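Local coordinates for putative cell surface protein, similar to internalin proteins (Listeria monocytogenes EGD-e, PDB 5KZS) that is of unknown function but, as an internalin-like leucine-rich-repeat protein of the cell surface, probably takes part in contacts with host proteins, at residues S5-P13 with L65-N73; P90-L101 with D118-T129. All coordinates share one frame; numbering follows the deposited sequence.

Interaction 1: S5-P13 with L65-N73; sequences SDLYPLPAP and LLERAMFNN
Leu7 and Arg68 bring the two backbones to 4.4 Å between their CA atoms. The link is made by Tyr8 N, which gives a hydrogen bond to Arg68 O at 3.0 Å. Two residues before Tyr8, the carbonyl O of Asp6 takes a CA-H...O contact from Arg68, with O and CA 3.6 Å apart. The side chains then spread to both flanks of this backbone link. On one, Tyr8 and the bent chain of Arg68 run side by side in the same direction. The tyrosine CG stands anti to the backbone N (chi1 -154°), which carries the ring up along the arginine, where NH2 lies 3.1 Å from CD1; ring and guanidinium planes are inclined by 51°, so the two are not stacked. The guanidinium is fixed by outside carbonyls, NE bonding to Val17 O and NH2 to Asp16 O. On the other flank the carboxylates of Asp6 and Glu67 are nearly coplanar, with OD2 and OE1 2.9 Å apart; these are two acceptors of like charge, so the approach is probably unfavourable while both are ionised. Leu7 reaches back with one methyl: CD2 rests on the Ala69-Met70 peptide, 3.5 Å from Met70 N, with CB of the selenomethionine Met70 farther off. The contact lays the N-terminal loop segment over the 3-10 turn that follows helix 60-64, joining the start of the helical internalin N-terminal cap to the polypeptide leading into strand 76-79 of the repeat sheet.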
# COMPACT_ATOMS: atom_id res chain seq x y z
N SER A 5 35.19 -9.71 -16.43
CA SER A 5 33.92 -9.98 -15.69
C SER A 5 32.74 -9.15 -16.24
O SER A 5 31.89 -8.70 -15.47
CB SER A 5 34.10 -9.72 -14.18
OG SER A 5 34.38 -8.35 -13.90
N ASP A 6 32.71 -9.00 -17.58
CA ASP A 6 31.81 -8.09 -18.33
C ASP A 6 32.25 -6.63 -18.34
O ASP A 6 31.73 -5.86 -19.14
CB ASP A 6 30.35 -8.12 -17.87
CG ASP A 6 29.79 -9.53 -17.70
OD1 ASP A 6 30.36 -10.48 -18.28
OD2 ASP A 6 28.76 -9.66 -17.00
N LEU A 7 33.20 -6.24 -17.48
CA LEU A 7 33.55 -4.82 -17.32
C LEU A 7 34.28 -4.29 -18.53
O LEU A 7 35.35 -4.79 -18.87
CB LEU A 7 34.41 -4.60 -16.06
CG LEU A 7 33.72 -4.66 -14.68
CD1 LEU A 7 34.73 -4.34 -13.58
CD2 LEU A 7 32.53 -3.71 -14.61
N TYR A 8 33.71 -3.27 -19.17
CA TYR A 8 34.32 -2.62 -20.33
C TYR A 8 35.55 -1.87 -19.85
O TYR A 8 35.53 -1.31 -18.75
CB TYR A 8 33.35 -1.64 -20.97
CG TYR A 8 33.61 -1.41 -22.43
CD1 TYR A 8 33.04 -2.24 -23.37
CD2 TYR A 8 34.40 -0.36 -22.87
CE1 TYR A 8 33.26 -2.05 -24.72
CE2 TYR A 8 34.63 -0.16 -24.23
CZ TYR A 8 34.05 -1.02 -25.15
OH TYR A 8 34.25 -0.86 -26.50
N PRO A 9 36.63 -1.87 -20.65
CA PRO A 9 37.83 -1.23 -20.14
C PRO A 9 37.82 0.26 -20.43
O PRO A 9 37.32 0.70 -21.48
CB PRO A 9 38.93 -1.93 -20.92
CG PRO A 9 38.31 -2.20 -22.26
CD PRO A 9 36.85 -2.43 -21.99
N LEU A 10 38.38 1.02 -19.50
CA LEU A 10 38.32 2.47 -19.54
C LEU A 10 39.72 3.01 -19.71
O LEU A 10 40.67 2.37 -19.27
CB LEU A 10 37.70 2.97 -18.24
CG LEU A 10 36.30 2.42 -17.93
CD1 LEU A 10 35.82 2.89 -16.56
CD2 LEU A 10 35.29 2.80 -19.02
N PRO A 11 39.90 4.20 -20.31
CA PRO A 11 38.81 5.11 -20.72
C PRO A 11 38.06 4.70 -21.99
O PRO A 11 38.58 3.95 -22.77
CB PRO A 11 39.57 6.42 -21.00
CG PRO A 11 40.95 6.27 -20.43
CD PRO A 11 41.10 4.91 -19.84
N ALA A 12 36.85 5.20 -22.18
CA ALA A 12 36.09 4.96 -23.41
C ALA A 12 34.78 5.76 -23.47
O ALA A 12 34.25 6.19 -22.41
CB ALA A 12 35.78 3.47 -23.55
N PRO A 13 34.22 5.92 -24.69
CA PRO A 13 32.97 6.67 -24.86
C PRO A 13 31.83 6.08 -24.07
O PRO A 13 31.79 4.87 -23.82
CB PRO A 13 32.66 6.52 -26.36
CG PRO A 13 33.95 6.20 -26.98
CD PRO A 13 34.66 5.35 -25.98
N LEU A 65 22.85 -3.82 -19.50
CA LEU A 65 24.16 -3.35 -19.96
C LEU A 65 24.91 -2.61 -18.84
O LEU A 65 26.12 -2.48 -18.91
CB LEU A 65 24.01 -2.48 -21.22
CG LEU A 65 23.34 -3.13 -22.44
CD1 LEU A 65 22.93 -2.10 -23.48
CD2 LEU A 65 24.22 -4.20 -23.04
N LEU A 66 24.19 -2.18 -17.80
CA LEU A 66 24.79 -1.57 -16.61
C LEU A 66 25.84 -2.42 -15.89
O LEU A 66 26.67 -1.87 -15.16
CB LEU A 66 23.71 -1.20 -15.59
CG LEU A 66 22.74 -0.09 -15.96
CD1 LEU A 66 21.60 -0.05 -14.96
CD2 LEU A 66 23.45 1.25 -16.02
N GLU A 67 25.83 -3.73 -16.06
CA GLU A 67 26.92 -4.51 -15.48
C GLU A 67 28.22 -4.47 -16.29
O GLU A 67 29.17 -5.19 -15.95
CB GLU A 67 26.48 -5.94 -15.15
CG GLU A 67 26.23 -6.89 -16.31
CD GLU A 67 25.49 -8.12 -15.83
OE1 GLU A 67 26.13 -9.19 -15.78
OE2 GLU A 67 24.30 -8.01 -15.47
N ARG A 68 28.27 -3.63 -17.33
CA ARG A 68 29.51 -3.31 -18.05
C ARG A 68 30.34 -2.21 -17.36
O ARG A 68 31.44 -1.91 -17.84
CB ARG A 68 29.22 -2.93 -19.51
CG ARG A 68 28.60 -4.06 -20.33
CD ARG A 68 27.77 -3.58 -21.51
NE ARG A 68 28.58 -2.87 -22.50
CZ ARG A 68 29.37 -3.44 -23.41
NH1 ARG A 68 29.49 -4.77 -23.49
NH2 ARG A 68 30.06 -2.68 -24.26
N ALA A 69 29.84 -1.61 -16.27
CA ALA A 69 30.64 -0.62 -15.52
C ALA A 69 30.50 -0.85 -14.03
O ALA A 69 29.45 -1.25 -13.59
CB ALA A 69 30.20 0.79 -15.87
N MSE A 70 31.57 -0.58 -13.27
CA MSE A 70 31.56 -0.75 -11.81
C MSE A 70 31.09 0.53 -11.18
O MSE A 70 31.71 1.58 -11.36
CB MSE A 70 32.95 -1.09 -11.28
CG MSE A 70 33.01 -1.46 -9.79
SE MSE A 70 31.78 -2.95 -9.29
CE MSE A 70 32.79 -3.76 -7.80
N PHE A 71 29.97 0.45 -10.45
CA PHE A 71 29.42 1.58 -9.70
C PHE A 71 29.71 1.40 -8.22
O PHE A 71 28.85 0.94 -7.48
CB PHE A 71 27.92 1.70 -9.95
CG PHE A 71 27.56 1.98 -11.37
CD1 PHE A 71 27.66 3.28 -11.89
CD2 PHE A 71 27.12 0.96 -12.22
CE1 PHE A 71 27.32 3.55 -13.21
CE2 PHE A 71 26.79 1.23 -13.54
CZ PHE A 71 26.90 2.53 -14.04
N ASN A 72 30.92 1.74 -7.80
CA ASN A 72 31.39 1.52 -6.42
C ASN A 72 30.60 2.26 -5.33
O ASN A 72 30.44 1.76 -4.22
CB ASN A 72 32.87 1.89 -6.28
CG ASN A 72 33.80 0.90 -6.95
OD1 ASN A 72 33.70 -0.31 -6.74
ND2 ASN A 72 34.73 1.41 -7.75
N ASN A 73 30.14 3.48 -5.63
CA ASN A 73 29.58 4.36 -4.61
C ASN A 73 28.12 4.76 -4.83
O ASN A 73 27.58 5.53 -4.02
CB ASN A 73 30.49 5.59 -4.48
CG ASN A 73 31.91 5.22 -4.09
OD1 ASN A 73 32.13 4.45 -3.16
ND2 ASN A 73 32.88 5.76 -4.82

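Interaction 2: P90-L101 with D118-T129; sequences PDISTIPHLNTL and DYQNYPEMVTIT
Asp91 and Tyr122 carry most of the polar contact between the two segments. The aspartate grips the backbone just before Tyr122: OD2 takes Gln120 N in an almost straight bond (3.0 Å, 174°), while OD1 takes Asn121 N on its syn lone pair and a weak bond from Asn121 ND2. With chi1 at -171° the carboxylate swings away from Asp91's own N and over to these donors. Tyr122 OH works both ways, donating to Pro90 O at 2.6 Å and accepting from Ile92 N at 3.1 Å, which pins the buried ring at its hydroxyl end.

The apolar contacts centre on Leu98, Leu101 and Met125. Leu98 CD2 sits 3.8 Å from the Tyr122 ring centroid, over its face in a CH-pi contact, and Leu101 CB meets the selenomethionine Met125 at CE (3.5 Å).

Backbone bonds finish the pairing. Asn99 O accepts from both Val126 N and Thr127 N; Leu101 N then bonds to Thr127 O and Thr129 N to Leu101 O, in parallel register.

These are successive coils of the leucine-rich-repeat solenoid: strand 100-103 lies between strands 76-79 and 127-129, strand 150-152 follows on the far side of 127-129, and helix 60-64 packs on Pro90.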
# COMPACT_ATOMS: atom_id res chain seq x y z
N PRO A 90 17.10 -4.99 -13.11
CA PRO A 90 17.72 -6.31 -12.99
C PRO A 90 18.61 -6.48 -11.75
O PRO A 90 18.91 -5.51 -11.05
CB PRO A 90 18.56 -6.42 -14.26
CG PRO A 90 18.92 -5.01 -14.60
CD PRO A 90 17.80 -4.15 -14.10
N ASP A 91 18.99 -7.73 -11.51
CA ASP A 91 19.81 -8.12 -10.37
C ASP A 91 21.25 -8.23 -10.85
O ASP A 91 21.74 -9.32 -11.13
CB ASP A 91 19.31 -9.47 -9.84
CG ASP A 91 19.96 -9.88 -8.51
OD1 ASP A 91 20.78 -9.13 -7.93
OD2 ASP A 91 19.61 -10.99 -8.03
N ILE A 92 21.93 -7.09 -10.94
CA ILE A 92 23.31 -7.03 -11.44
C ILE A 92 24.31 -6.91 -10.30
O ILE A 92 24.00 -6.41 -9.23
CB ILE A 92 23.50 -5.87 -12.44
CG1 ILE A 92 23.47 -4.48 -11.78
CG2 ILE A 92 22.42 -5.95 -13.53
CD1 ILE A 92 23.80 -3.35 -12.73
N SER A 93 25.54 -7.33 -10.57
CA SER A 93 26.58 -7.38 -9.55
C SER A 93 27.45 -6.11 -9.49
O SER A 93 28.38 -6.05 -8.68
CB SER A 93 27.45 -8.60 -9.80
OG SER A 93 28.04 -8.53 -11.08
N THR A 94 27.16 -5.11 -10.32
CA THR A 94 27.97 -3.89 -10.37
C THR A 94 27.48 -2.74 -9.51
O THR A 94 27.99 -1.64 -9.66
CB THR A 94 28.13 -3.38 -11.81
OG1 THR A 94 26.85 -3.15 -12.40
CG2 THR A 94 28.91 -4.37 -12.65
N ILE A 95 26.52 -2.96 -8.62
CA ILE A 95 26.06 -1.91 -7.68
C ILE A 95 26.10 -2.41 -6.23
O ILE A 95 25.08 -2.46 -5.57
CB ILE A 95 24.66 -1.37 -8.04
CG1 ILE A 95 24.45 -1.35 -9.57
CG2 ILE A 95 24.49 0.04 -7.47
CD1 ILE A 95 23.21 -0.60 -10.04
N PRO A 96 27.30 -2.76 -5.74
CA PRO A 96 27.42 -3.47 -4.46
C PRO A 96 26.85 -2.76 -3.24
O PRO A 96 26.39 -3.43 -2.32
CB PRO A 96 28.94 -3.68 -4.30
CG PRO A 96 29.57 -2.69 -5.22
CD PRO A 96 28.62 -2.59 -6.37
N HIS A 97 26.87 -1.43 -3.23
CA HIS A 97 26.42 -0.64 -2.07
C HIS A 97 25.02 -0.01 -2.22
O HIS A 97 24.66 0.88 -1.44
CB HIS A 97 27.49 0.40 -1.74
CG HIS A 97 28.80 -0.20 -1.35
ND1 HIS A 97 29.90 -0.18 -2.18
CD2 HIS A 97 29.18 -0.88 -0.24
CE1 HIS A 97 30.91 -0.80 -1.59
NE2 HIS A 97 30.49 -1.23 -0.42
N LEU A 98 24.21 -0.50 -3.16
CA LEU A 98 22.87 0.04 -3.38
C LEU A 98 21.99 -0.09 -2.13
O LEU A 98 21.81 -1.19 -1.62
CB LEU A 98 22.21 -0.67 -4.57
CG LEU A 98 20.85 -0.17 -5.08
CD1 LEU A 98 20.93 1.25 -5.58
CD2 LEU A 98 20.36 -1.08 -6.19
N ASN A 99 21.50 1.05 -1.64
CA ASN A 99 20.60 1.14 -0.48
C ASN A 99 19.13 1.31 -0.85
O ASN A 99 18.25 0.91 -0.07
CB ASN A 99 20.98 2.34 0.43
CG ASN A 99 22.31 2.13 1.14
OD1 ASN A 99 22.72 1.01 1.44
ND2 ASN A 99 22.99 3.23 1.43
N THR A 100 18.86 1.92 -2.00
CA THR A 100 17.50 2.30 -2.35
C THR A 100 17.21 2.05 -3.81
O THR A 100 17.95 2.46 -4.67
CB THR A 100 17.28 3.81 -2.08
OG1 THR A 100 17.60 4.11 -0.71
CG2 THR A 100 15.83 4.21 -2.35
N LEU A 101 16.07 1.42 -4.07
CA LEU A 101 15.53 1.29 -5.41
C LEU A 101 14.20 2.04 -5.41
O LEU A 101 13.38 1.79 -4.54
CB LEU A 101 15.33 -0.18 -5.76
CG LEU A 101 14.47 -0.51 -6.98
CD1 LEU A 101 15.12 0.02 -8.24
CD2 LEU A 101 14.28 -2.01 -7.08
N ASP A 118 13.80 -11.64 -6.45
CA ASP A 118 14.33 -11.96 -5.13
C ASP A 118 15.82 -11.59 -5.20
O ASP A 118 16.67 -12.44 -5.41
CB ASP A 118 14.11 -13.46 -4.85
CG ASP A 118 14.64 -13.91 -3.49
OD1 ASP A 118 14.88 -13.08 -2.59
OD2 ASP A 118 14.81 -15.13 -3.31
N TYR A 119 16.11 -10.30 -5.04
CA TYR A 119 17.45 -9.76 -5.30
C TYR A 119 18.55 -10.33 -4.39
O TYR A 119 18.44 -10.30 -3.16
CB TYR A 119 17.48 -8.23 -5.15
CG TYR A 119 16.74 -7.43 -6.21
CD1 TYR A 119 17.14 -7.44 -7.54
CD2 TYR A 119 15.68 -6.59 -5.86
CE1 TYR A 119 16.49 -6.67 -8.50
CE2 TYR A 119 15.02 -5.82 -6.81
CZ TYR A 119 15.42 -5.85 -8.13
OH TYR A 119 14.75 -5.08 -9.07
N GLN A 120 19.61 -10.82 -5.03
CA GLN A 120 20.77 -11.38 -4.34
C GLN A 120 21.98 -10.43 -4.29
O GLN A 120 22.80 -10.53 -3.36
CB GLN A 120 21.18 -12.69 -5.02
CG GLN A 120 20.07 -13.75 -5.07
CD GLN A 120 19.64 -14.19 -3.68
OE1 GLN A 120 20.44 -14.71 -2.91
NE2 GLN A 120 18.37 -13.96 -3.35
N ASN A 121 22.11 -9.53 -5.27
CA ASN A 121 23.30 -8.67 -5.39
C ASN A 121 23.23 -7.31 -4.69
O ASN A 121 24.20 -6.56 -4.72
CB ASN A 121 23.66 -8.47 -6.86
CG ASN A 121 24.04 -9.77 -7.53
OD1 ASN A 121 25.07 -10.37 -7.22
ND2 ASN A 121 23.21 -10.21 -8.46
N TYR A 122 22.11 -7.01 -4.03
CA TYR A 122 21.96 -5.79 -3.23
C TYR A 122 21.73 -6.15 -1.74
O TYR A 122 20.64 -5.95 -1.20
CB TYR A 122 20.81 -4.93 -3.79
CG TYR A 122 20.79 -4.84 -5.30
CD1 TYR A 122 21.94 -4.51 -6.02
CD2 TYR A 122 19.62 -5.09 -6.02
CE1 TYR A 122 21.92 -4.44 -7.41
CE2 TYR A 122 19.59 -5.01 -7.41
CZ TYR A 122 20.75 -4.69 -8.10
OH TYR A 122 20.73 -4.61 -9.47
N PRO A 123 22.78 -6.70 -1.07
CA PRO A 123 22.65 -7.07 0.36
C PRO A 123 22.56 -5.90 1.34
O PRO A 123 22.23 -6.11 2.50
CB PRO A 123 23.93 -7.87 0.62
CG PRO A 123 24.93 -7.32 -0.34
CD PRO A 123 24.13 -7.02 -1.58
N GLU A 124 22.88 -4.68 0.90
CA GLU A 124 22.81 -3.49 1.76
C GLU A 124 21.51 -2.66 1.56
O GLU A 124 21.41 -1.54 2.06
CB GLU A 124 24.06 -2.64 1.55
CG GLU A 124 25.33 -3.28 2.10
CD GLU A 124 26.56 -2.41 1.94
OE1 GLU A 124 26.44 -1.26 1.46
OE2 GLU A 124 27.67 -2.88 2.31
N MSE A 125 20.53 -3.24 0.85
CA MSE A 125 19.29 -2.57 0.46
C MSE A 125 18.48 -2.30 1.70
O MSE A 125 18.37 -3.15 2.58
CB MSE A 125 18.54 -3.47 -0.52
CG MSE A 125 17.24 -2.90 -1.06
SE MSE A 125 17.56 -1.60 -2.49
CE MSE A 125 16.89 -2.76 -3.93
N VAL A 126 17.92 -1.09 1.76
CA VAL A 126 17.13 -0.60 2.89
C VAL A 126 15.68 -0.24 2.48
O VAL A 126 14.77 -0.49 3.25
CB VAL A 126 17.89 0.56 3.58
CG1 VAL A 126 16.99 1.49 4.39
CG2 VAL A 126 19.01 -0.00 4.45
N THR A 127 15.47 0.30 1.28
CA THR A 127 14.16 0.82 0.88
C THR A 127 13.83 0.44 -0.55
O THR A 127 14.67 0.59 -1.43
CB THR A 127 14.19 2.36 0.95
OG1 THR A 127 14.51 2.76 2.29
CG2 THR A 127 12.84 2.98 0.53
N ILE A 128 12.60 0.01 -0.79
CA ILE A 128 12.11 -0.29 -2.14
C ILE A 128 10.73 0.32 -2.31
O ILE A 128 9.87 0.20 -1.43
CB ILE A 128 12.01 -1.81 -2.43
CG1 ILE A 128 13.39 -2.45 -2.29
CG2 ILE A 128 11.43 -2.08 -3.83
CD1 ILE A 128 13.43 -3.94 -2.58
N THR A 129 10.52 0.93 -3.46
CA THR A 129 9.31 1.65 -3.74
C THR A 129 8.92 1.38 -5.18
O THR A 129 9.60 1.82 -6.10
CB THR A 129 9.53 3.17 -3.54
OG1 THR A 129 10.08 3.42 -2.23
CG2 THR A 129 8.21 3.92 -3.70

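In the fold
From the N terminus, interaction 1 closes first: 5-13 meets 65-73 across 51 residues that hold the helices of the N-terminal region and strand 50-53, one edge strand of the parallel sheet. Interaction 2 opens only afterwards, and its shorter closure, from 90-101 to 118-129, spans a single step between neighbouring strands of that sheet. The two contacts are therefore in series, neither nested nor crossed, with centres about 17 Å apart. They touch through the 65-73 and 90-101 segments: Phe71 N lies 3.0 Å from Thr94 O and Asn72 O 2.9 Å from His97 ND1, both probable hydrogen bonds. Together they couple the helical cap to the first repeat coils.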